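Local coordinates for plastocyanin (Adiantum capillus-veneris, PDB 1KDJ), which carries electrons between the cytochrome b6-f complex and P700 of photosystem I by means of a bound copper ion, at residues G10-Y15 / T35-V40; A75-P80 / G97-K102. All blocks are in the same frame, centred on the assembly; numbering follows the deposited sequence.

Interaction 1: residues G10-Y15 / T35-V40; sequences GNFKFY and TGHNIV. With CU (copper (II) ion), chain B.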
ATOM      1  N   GLY A  10      -7.195  11.455 -12.077  1.00 25.24           N
ATOM      2  CA  GLY A  10      -8.223  10.657 -11.385  1.00 23.30           C
ATOM      3  C   GLY A  10      -8.313   9.160 -11.714  1.00 21.78           C
ATOM      4  O   GLY A  10      -9.343   8.497 -11.513  1.00 21.24           O
ATOM      5  N   ASN A  11      -7.246   8.566 -12.259  1.00 19.64           N
ATOM      6  CA  ASN A  11      -7.210   7.132 -12.506  1.00 18.20           C
ATOM      7  C   ASN A  11      -7.019   6.379 -11.194  1.00 14.50           C
ATOM      8  O   ASN A  11      -6.380   6.888 -10.281  1.00 15.05           O
ATOM      9  CB  ASN A  11      -6.060   6.754 -13.400  1.00 19.93           C
ATOM     10  CG  ASN A  11      -6.311   7.205 -14.805  1.00 21.61           C
ATOM     11  OD1 ASN A  11      -7.290   6.814 -15.434  1.00 24.62           O
ATOM     12  ND2 ASN A  11      -5.403   7.989 -15.351  1.00 21.99           N
ATOM     13  N   PHE A  12      -7.528   5.181 -11.064  1.00 14.36           N
ATOM     14  CA  PHE A  12      -7.408   4.446  -9.812  1.00 14.08           C
ATOM     15  C   PHE A  12      -6.214   3.472  -9.958  1.00 13.08           C
ATOM     16  O   PHE A  12      -6.380   2.262 -10.193  1.00 13.19           O
ATOM     17  CB  PHE A  12      -8.695   3.686  -9.569  1.00 14.39           C
ATOM     18  CG  PHE A  12      -9.992   4.505  -9.605  1.00 14.24           C
ATOM     19  CD1 PHE A  12     -10.030   5.802  -9.130  1.00 13.34           C
ATOM     20  CD2 PHE A  12     -11.126   3.876 -10.101  1.00 15.95           C
ATOM     21  CE1 PHE A  12     -11.232   6.488  -9.140  1.00 16.62           C
ATOM     22  CE2 PHE A  12     -12.321   4.571 -10.109  1.00 16.37           C
ATOM     23  CZ  PHE A  12     -12.363   5.866  -9.623  1.00 15.29           C
ATOM     24  N   LYS A  13      -5.000   3.994  -9.812  1.00 14.39           N
ATOM     25  CA  LYS A  13      -3.797   3.209 -10.051  1.00 14.15           C
ATOM     26  C   LYS A  13      -2.716   3.616  -9.091  1.00 10.94           C
ATOM     27  O   LYS A  13      -2.582   4.763  -8.664  1.00 10.49           O
ATOM     28  CB  LYS A  13      -3.269   3.447 -11.480  1.00 19.85           C
ATOM     29  CG  LYS A  13      -4.052   3.015 -12.718  1.00 29.09           C
ATOM     30  CD  LYS A  13      -3.456   1.696 -13.155  1.00 39.19           C
ATOM     31  CE  LYS A  13      -4.134   1.013 -14.350  1.00 45.33           C
ATOM     32  NZ  LYS A  13      -3.750  -0.414 -14.374  1.00 51.42           N
ATOM     33  N   PHE A  14      -1.876   2.628  -8.779  1.00 12.17           N
ATOM     34  CA  PHE A  14      -0.641   2.871  -8.041  1.00 11.35           C
ATOM     35  C   PHE A  14       0.471   2.957  -9.123  1.00  8.11           C
ATOM     36  O   PHE A  14       0.444   2.206 -10.094  1.00 10.31           O
ATOM     37  CB  PHE A  14      -0.305   1.693  -7.076  1.00 12.16           C
ATOM     38  CG  PHE A  14      -1.239   1.599  -5.863  1.00 10.65           C
ATOM     39  CD1 PHE A  14      -1.013   2.459  -4.801  1.00 11.42           C
ATOM     40  CD2 PHE A  14      -2.270   0.658  -5.861  1.00 12.78           C
ATOM     41  CE1 PHE A  14      -1.841   2.376  -3.683  1.00 12.09           C
ATOM     42  CE2 PHE A  14      -3.087   0.588  -4.747  1.00  8.55           C
ATOM     43  CZ  PHE A  14      -2.859   1.441  -3.681  1.00  6.95           C
ATOM     44  N   TYR A  15       1.410   3.845  -8.908  1.00 10.01           N
ATOM     45  CA  TYR A  15       2.517   4.110  -9.813  1.00 11.18           C
ATOM     46  C   TYR A  15       3.861   3.997  -9.095  1.00  7.83           C
ATOM     47  O   TYR A  15       4.213   4.925  -8.349  1.00  9.10           O
ATOM     48  CB  TYR A  15       2.327   5.516 -10.383  1.00 11.18           C
ATOM     49  CG  TYR A  15       1.106   5.644 -11.292  1.00 11.36           C
ATOM     50  CD1 TYR A  15       1.068   4.993 -12.504  1.00 10.00           C
ATOM     51  CD2 TYR A  15       0.066   6.469 -10.888  1.00 13.35           C
ATOM     52  CE1 TYR A  15      -0.014   5.153 -13.327  1.00 11.82           C
ATOM     53  CE2 TYR A  15      -1.019   6.632 -11.706  1.00 13.13           C
ATOM     54  CZ  TYR A  15      -1.043   5.969 -12.910  1.00 13.49           C
ATOM     55  OH  TYR A  15      -2.116   6.132 -13.743  1.00 16.32           O
ATOM     56  N   THR A  35      -8.434  12.772  -5.876  1.00 23.15           N
ATOM     57  CA  THR A  35      -9.179  11.623  -5.396  1.00 20.71           C
ATOM     58  C   THR A  35      -8.433  11.019  -4.170  1.00 21.41           C
ATOM     59  O   THR A  35      -7.233  10.731  -4.277  1.00 20.41           O
ATOM     60  CB  THR A  35      -9.261  10.628  -6.537  1.00 19.17           C
ATOM     61  OG1 THR A  35      -9.812  11.311  -7.666  1.00 22.40           O
ATOM     62  CG2 THR A  35     -10.092   9.439  -6.184  1.00 17.26           C
ATOM     63  N   GLY A  36      -9.071  10.876  -2.999  1.00 18.34           N
ATOM     64  CA  GLY A  36      -8.471  10.264  -1.827  1.00 15.81           C
ATOM     65  C   GLY A  36      -8.369   8.781  -2.083  1.00 11.70           C
ATOM     66  O   GLY A  36      -9.091   8.125  -2.857  1.00 12.11           O
ATOM     67  N   HIS A  37      -7.392   8.154  -1.436  1.00 13.01           N
ATOM     68  CA  HIS A  37      -7.117   6.728  -1.631  1.00 12.42           C
ATOM     69  C   HIS A  37      -6.514   6.216  -0.340  1.00 10.03           C
ATOM     70  O   HIS A  37      -6.086   7.020   0.479  1.00 10.63           O
ATOM     71  CB  HIS A  37      -6.057   6.461  -2.721  1.00 12.20           C
ATOM     72  CG  HIS A  37      -6.454   6.877  -4.133  1.00 13.05           C
ATOM     73  ND1 HIS A  37      -7.252   6.076  -4.815  1.00 15.17           N
ATOM     74  CD2 HIS A  37      -6.024   7.965  -4.853  1.00 12.90           C
ATOM     75  CE1 HIS A  37      -7.337   6.649  -6.011  1.00 13.14           C
ATOM     76  NE2 HIS A  37      -6.610   7.747  -6.010  1.00 12.64           N
ATOM     77  N   ASN A  38      -6.415   4.915  -0.154  1.00 13.36           N
ATOM     78  CA  ASN A  38      -5.601   4.459   0.983  1.00 14.01           C
ATOM     79  C   ASN A  38      -4.865   3.171   0.595  1.00 13.09           C
ATOM     80  O   ASN A  38      -4.930   2.742  -0.567  1.00 13.13           O
ATOM     81  CB  ASN A  38      -6.487   4.208   2.248  1.00 13.13           C
ATOM     82  CG  ASN A  38      -7.440   3.056   2.184  1.00  9.65           C
ATOM     83  OD1 ASN A  38      -7.623   2.267   1.265  1.00 13.10           O
ATOM     84  ND2 ASN A  38      -8.214   2.971   3.234  1.00 17.99           N
ATOM     85  N   ILE A  39      -4.186   2.526   1.551  1.00 13.47           N
ATOM     86  CA  ILE A  39      -3.394   1.332   1.258  1.00 13.64           C
ATOM     87  C   ILE A  39      -3.636   0.358   2.402  1.00 11.45           C
ATOM     88  O   ILE A  39      -3.326   0.712   3.539  1.00 12.04           O
ATOM     89  CB  ILE A  39      -1.848   1.597   1.228  1.00 17.37           C
ATOM     90  CG1 ILE A  39      -1.484   2.672   0.169  1.00 20.42           C
ATOM     91  CG2 ILE A  39      -1.118   0.250   0.942  1.00 15.18           C
ATOM     92  CD1 ILE A  39      -1.608   4.160   0.605  1.00 22.58           C
ATOM     93  N   VAL A  40      -4.112  -0.806   2.051  1.00 12.24           N
ATOM     94  CA  VAL A  40      -4.358  -1.889   2.984  1.00 15.47           C
ATOM     95  C   VAL A  40      -3.743  -3.137   2.384  1.00 14.27           C
ATOM     96  O   VAL A  40      -4.005  -3.478   1.230  1.00 14.93           O
ATOM     97  CB  VAL A  40      -5.905  -2.097   3.200  1.00 14.40           C
ATOM     98  CG1 VAL A  40      -6.182  -3.263   4.141  1.00 15.68           C
ATOM     99  CG2 VAL A  40      -6.489  -0.850   3.814  1.00 14.40           C
TER
HETATM  100 CU    CU B 103      -8.291   4.501  -4.421  1.00 16.39          CU
HETATM  101  O   HOH W   1     -11.295   9.996  -9.859  1.00 23.80           O
HETATM  102  O   HOH W   2      -6.700   9.071  -8.643  1.00 18.34           O

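Interaction 2: residues A75-P80 / G97-K102; sequences AKVSTP and GTLTVK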
ATOM      1  N   ALA A  75       5.104   2.465   5.143  1.00 21.09           N
ATOM      2  CA  ALA A  75       4.958   1.086   5.590  1.00 20.59           C
ATOM      3  C   ALA A  75       6.341   0.391   5.597  1.00 21.10           C
ATOM      4  O   ALA A  75       7.172   0.680   4.717  1.00 18.56           O
ATOM      5  CB  ALA A  75       4.066   0.316   4.646  1.00 18.03           C
ATOM      6  N   LYS A  76       6.641  -0.487   6.574  1.00 20.39           N
ATOM      7  CA  LYS A  76       7.892  -1.259   6.648  1.00 19.16           C
ATOM      8  C   LYS A  76       7.505  -2.711   6.869  1.00 19.17           C
ATOM      9  O   LYS A  76       6.695  -3.007   7.760  1.00 18.72           O
ATOM     10  CB  LYS A  76       8.755  -0.834   7.819  1.00 19.57           C
ATOM     11  CG  LYS A  76       9.597   0.383   7.605  1.00 23.12           C
ATOM     12  CD  LYS A  76       9.986   0.863   8.968  1.00 26.78           C
ATOM     13  CE  LYS A  76      11.292   1.631   8.936  1.00 33.15           C
ATOM     14  NZ  LYS A  76      12.392   0.679   8.899  1.00 38.84           N
ATOM     15  N   VAL A  77       7.967  -3.625   6.027  1.00 16.50           N
ATOM     16  CA  VAL A  77       7.731  -5.046   6.155  1.00 17.62           C
ATOM     17  C   VAL A  77       9.143  -5.699   6.102  1.00 21.14           C
ATOM     18  O   VAL A  77      10.020  -5.431   5.243  1.00 19.90           O
ATOM     19  CB  VAL A  77       6.847  -5.557   5.009  1.00 14.80           C
ATOM     20  CG1 VAL A  77       6.654  -7.066   5.172  1.00 15.04           C
ATOM     21  CG2 VAL A  77       5.466  -4.868   5.019  1.00 15.84           C
ATOM     22  N   SER A  78       9.427  -6.423   7.185  1.00 21.73           N
ATOM     23  CA  SER A  78      10.685  -7.147   7.353  1.00 23.33           C
ATOM     24  C   SER A  78      10.705  -8.567   6.793  1.00 21.80           C
ATOM     25  O   SER A  78      11.794  -9.026   6.446  1.00 25.25           O
ATOM     26  CB  SER A  78      11.039  -7.195   8.859  1.00 24.59           C
ATOM     27  OG  SER A  78      10.855  -5.956   9.547  1.00 30.96           O
ATOM     28  N   THR A  79       9.605  -9.306   6.663  1.00 19.67           N
ATOM     29  CA  THR A  79       9.622 -10.691   6.243  1.00 19.64           C
ATOM     30  C   THR A  79       9.686 -10.860   4.732  1.00 20.97           C
ATOM     31  O   THR A  79       8.791 -10.371   4.038  1.00 18.79           O
ATOM     32  CB  THR A  79       8.363 -11.418   6.809  1.00 19.37           C
ATOM     33  OG1 THR A  79       8.461 -11.257   8.222  1.00 20.41           O
ATOM     34  CG2 THR A  79       8.215 -12.880   6.405  1.00 18.48           C
ATOM     35  N   PRO A  80      10.688 -11.534   4.158  1.00 20.80           N
ATOM     36  CA  PRO A  80      10.729 -11.894   2.747  1.00 20.34           C
ATOM     37  C   PRO A  80       9.477 -12.568   2.223  1.00 19.01           C
ATOM     38  O   PRO A  80       8.893 -13.435   2.873  1.00 20.23           O
ATOM     39  CB  PRO A  80      11.979 -12.758   2.655  1.00 20.73           C
ATOM     40  CG  PRO A  80      12.897 -12.125   3.655  1.00 19.95           C
ATOM     41  CD  PRO A  80      11.942 -11.904   4.822  1.00 22.01           C
ATOM     42  N   GLY A  97      -1.586  -3.379  -5.983  1.00 18.00           N
ATOM     43  CA  GLY A  97      -0.180  -3.466  -6.334  1.00 15.78           C
ATOM     44  C   GLY A  97       0.453  -4.641  -5.586  1.00 17.91           C
ATOM     45  O   GLY A  97      -0.224  -5.272  -4.758  1.00 15.66           O
ATOM     46  N   THR A  98       1.704  -4.983  -5.903  1.00 16.80           N
ATOM     47  CA  THR A  98       2.448  -6.031  -5.194  1.00 18.21           C
ATOM     48  C   THR A  98       3.741  -5.455  -4.613  1.00 16.68           C
ATOM     49  O   THR A  98       4.360  -4.541  -5.177  1.00 16.03           O
ATOM     50  CB  THR A  98       2.804  -7.242  -6.118  1.00 18.41           C
ATOM     51  OG1 THR A  98       3.565  -6.730  -7.192  1.00 22.14           O
ATOM     52  CG2 THR A  98       1.599  -7.974  -6.650  1.00 19.64           C
ATOM     53  N   LEU A  99       4.146  -5.930  -3.441  1.00 16.37           N
ATOM     54  CA  LEU A  99       5.358  -5.512  -2.775  1.00 17.68           C
ATOM     55  C   LEU A  99       6.155  -6.822  -2.628  1.00 18.54           C
ATOM     56  O   LEU A  99       5.621  -7.779  -2.048  1.00 18.74           O
ATOM     57  CB  LEU A  99       5.070  -4.976  -1.385  1.00 17.99           C
ATOM     58  CG  LEU A  99       5.902  -3.928  -0.610  1.00 21.63           C
ATOM     59  CD1 LEU A  99       6.130  -4.424   0.814  1.00 18.45           C
ATOM     60  CD2 LEU A  99       7.205  -3.645  -1.309  1.00 20.92           C
ATOM     61  N   THR A 100       7.377  -6.906  -3.176  1.00 17.38           N
ATOM     62  CA  THR A 100       8.262  -8.051  -2.992  1.00 16.70           C
ATOM     63  C   THR A 100       9.304  -7.585  -1.999  1.00 17.06           C
ATOM     64  O   THR A 100       9.943  -6.542  -2.205  1.00 16.14           O
ATOM     65  CB  THR A 100       8.954  -8.448  -4.308  1.00 17.42           C
ATOM     66  OG1 THR A 100       7.910  -8.954  -5.116  1.00 16.27           O
ATOM     67  CG2 THR A 100      10.080  -9.485  -4.152  1.00 18.40           C
ATOM     68  N   VAL A 101       9.474  -8.305  -0.876  1.00 18.03           N
ATOM     69  CA  VAL A 101      10.484  -7.965   0.121  1.00 19.04           C
ATOM     70  C   VAL A 101      11.612  -9.004  -0.065  1.00 21.41           C
ATOM     71  O   VAL A 101      11.318 -10.214  -0.132  1.00 21.32           O
ATOM     72  CB  VAL A 101       9.869  -8.051   1.538  1.00 18.58           C
ATOM     73  CG1 VAL A 101      10.883  -7.613   2.565  1.00 16.22           C
ATOM     74  CG2 VAL A 101       8.660  -7.110   1.642  1.00 16.80           C
ATOM     75  N   LYS A 102      12.837  -8.522  -0.273  1.00 24.38           N
ATOM     76  CA  LYS A 102      13.994  -9.392  -0.468  1.00 28.35           C
ATOM     77  C   LYS A 102      14.672  -9.545   0.871  1.00 29.74           C
ATOM     78  O   LYS A 102      14.871 -10.697   1.243  1.00 32.20           O
ATOM     79  CB  LYS A 102      15.091  -8.839  -1.403  1.00 28.14           C
ATOM     80  CG  LYS A 102      14.812  -8.619  -2.880  1.00 30.29           C
ATOM     81  CD  LYS A 102      13.891  -9.649  -3.560  1.00 31.67           C
ATOM     82  CE  LYS A 102      14.313 -11.101  -3.506  1.00 32.67           C
ATOM     83  NZ  LYS A 102      13.320 -11.950  -4.138  1.00 30.57           N
ATOM     84  OXT LYS A 102      14.978  -8.529   1.521  1.00 32.50           O
TER

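Interaction 1: residues G10-Y15 / T35-V40
G10 and T35 stand at the close end of two segments that run the same way, 18° apart, and then spread: the CA atoms of G10 and T35 are 6.1 Å apart, those of F14 and I39 9.8 Å. Neither segment hydrogen-bonds to the other directly; two waters make the polar links. One donates to G10 O and also meets T35 OG1. The second donates to N11 O at 2.7 Å and accepts from H37 NE2 at 2.9 Å, lying in the imidazole plane at the ring edge. At the other nitrogen, H37 ND1 binds copper at 1.9 Å. CG anti to its own carbonyl carbon (chi1 -64°) sets the place of the H37 ring; copper on one nitrogen and the water-bridged backbone carbonyl on the other then limit its rotation.

F12 CD1 comes up to the imidazole edge, near the ring plane, 4.2 Å from H37 CE1. The phenyl ring also stacks on H90, probably the pi-pi interaction held to hinder protonation of an active-site histidine in this fern protein. This is the copper end of a cupredoxin beta-sandwich, where H37, C87, H90 and M95 make up the type 1 site; here the loop ahead of strand 40-41 supplies the first ligand.

Farther along, F14 reaches across the widening gap. Its CE1 meets I39 CG1 at 3.9 Å, the two side chains slanting past each other, while N38 O lies at the ring edge, 4.0 Å from F14 CZ. That buried carbonyl has no hydrogen-bond partner in the model, whereas the N38 amide is tied to T88 N through OD1 and to D64 O through ND2. The F14 ring also packs edge-to-face with F85 of the sandwich core.

Interaction 2: residues A75-P80 / G97-K102
V77 and V101 meet at about a right angle, V77 CG1 lying 4.1 Å from V101 CG2. The V101 isopropyl group sits within the curve of the segment 77-80: with CG1 anti to the backbone N (chi1 -176°), that methyl rests 3.6 Å from V77 O, while V101 CB lies equally close, 3.6 Å, to T79 O. The other branch of V77 points along the strand, CG2 to L99 CD1 at 4.3 Å. Cutting V101 back to an alanine is likely to open a gap inside the curve of 77-80 and take from V77 CG1 its apolar partner on strand 96-101. Beyond the valines the backbones close in: P80 CA makes a CA-H...O contact to V101 O at 3.4 Å, with 137° at the hydrogen, and P80 CG packs 3.4 Å from K102 O of the C-terminal carboxylate.

This is plain packing, away from the copper. The segment 75-80 crosses from strand 72-75 of one sheet to strand 81-86 of the other, which pairs antiparallel with strand 96-101. Y83 of strand 81-86 touches both valines and donates its hydroxyl to T79 O; E54 of helix 49-57 hydrogen-bonds S78 N and T79 OG1, and L99 packs on I19 and V21 of strand 18-21.

Overall arrangement
From the N terminus, the chain passes through strand 2-5 into segment 10-15, and interaction 1 closes a loop of 19 intervening residues that holds strands 18-21 and 27-31. Helix 49-57 and strand 72-75 follow before interaction 2 opens; it closes 16 residues comprising strand 81-86 and the loop carrying C87, H90 and M95. The two closures are in series, neither nesting nor crossing. Their centres lie 19 Å apart on opposite sides of the chain's centre, one at the copper, the other at the C-terminal end of strand 96-101. That strand joins them: F14 CD2 packs 4.1 Å from G97 N, where segment 97-102 begins.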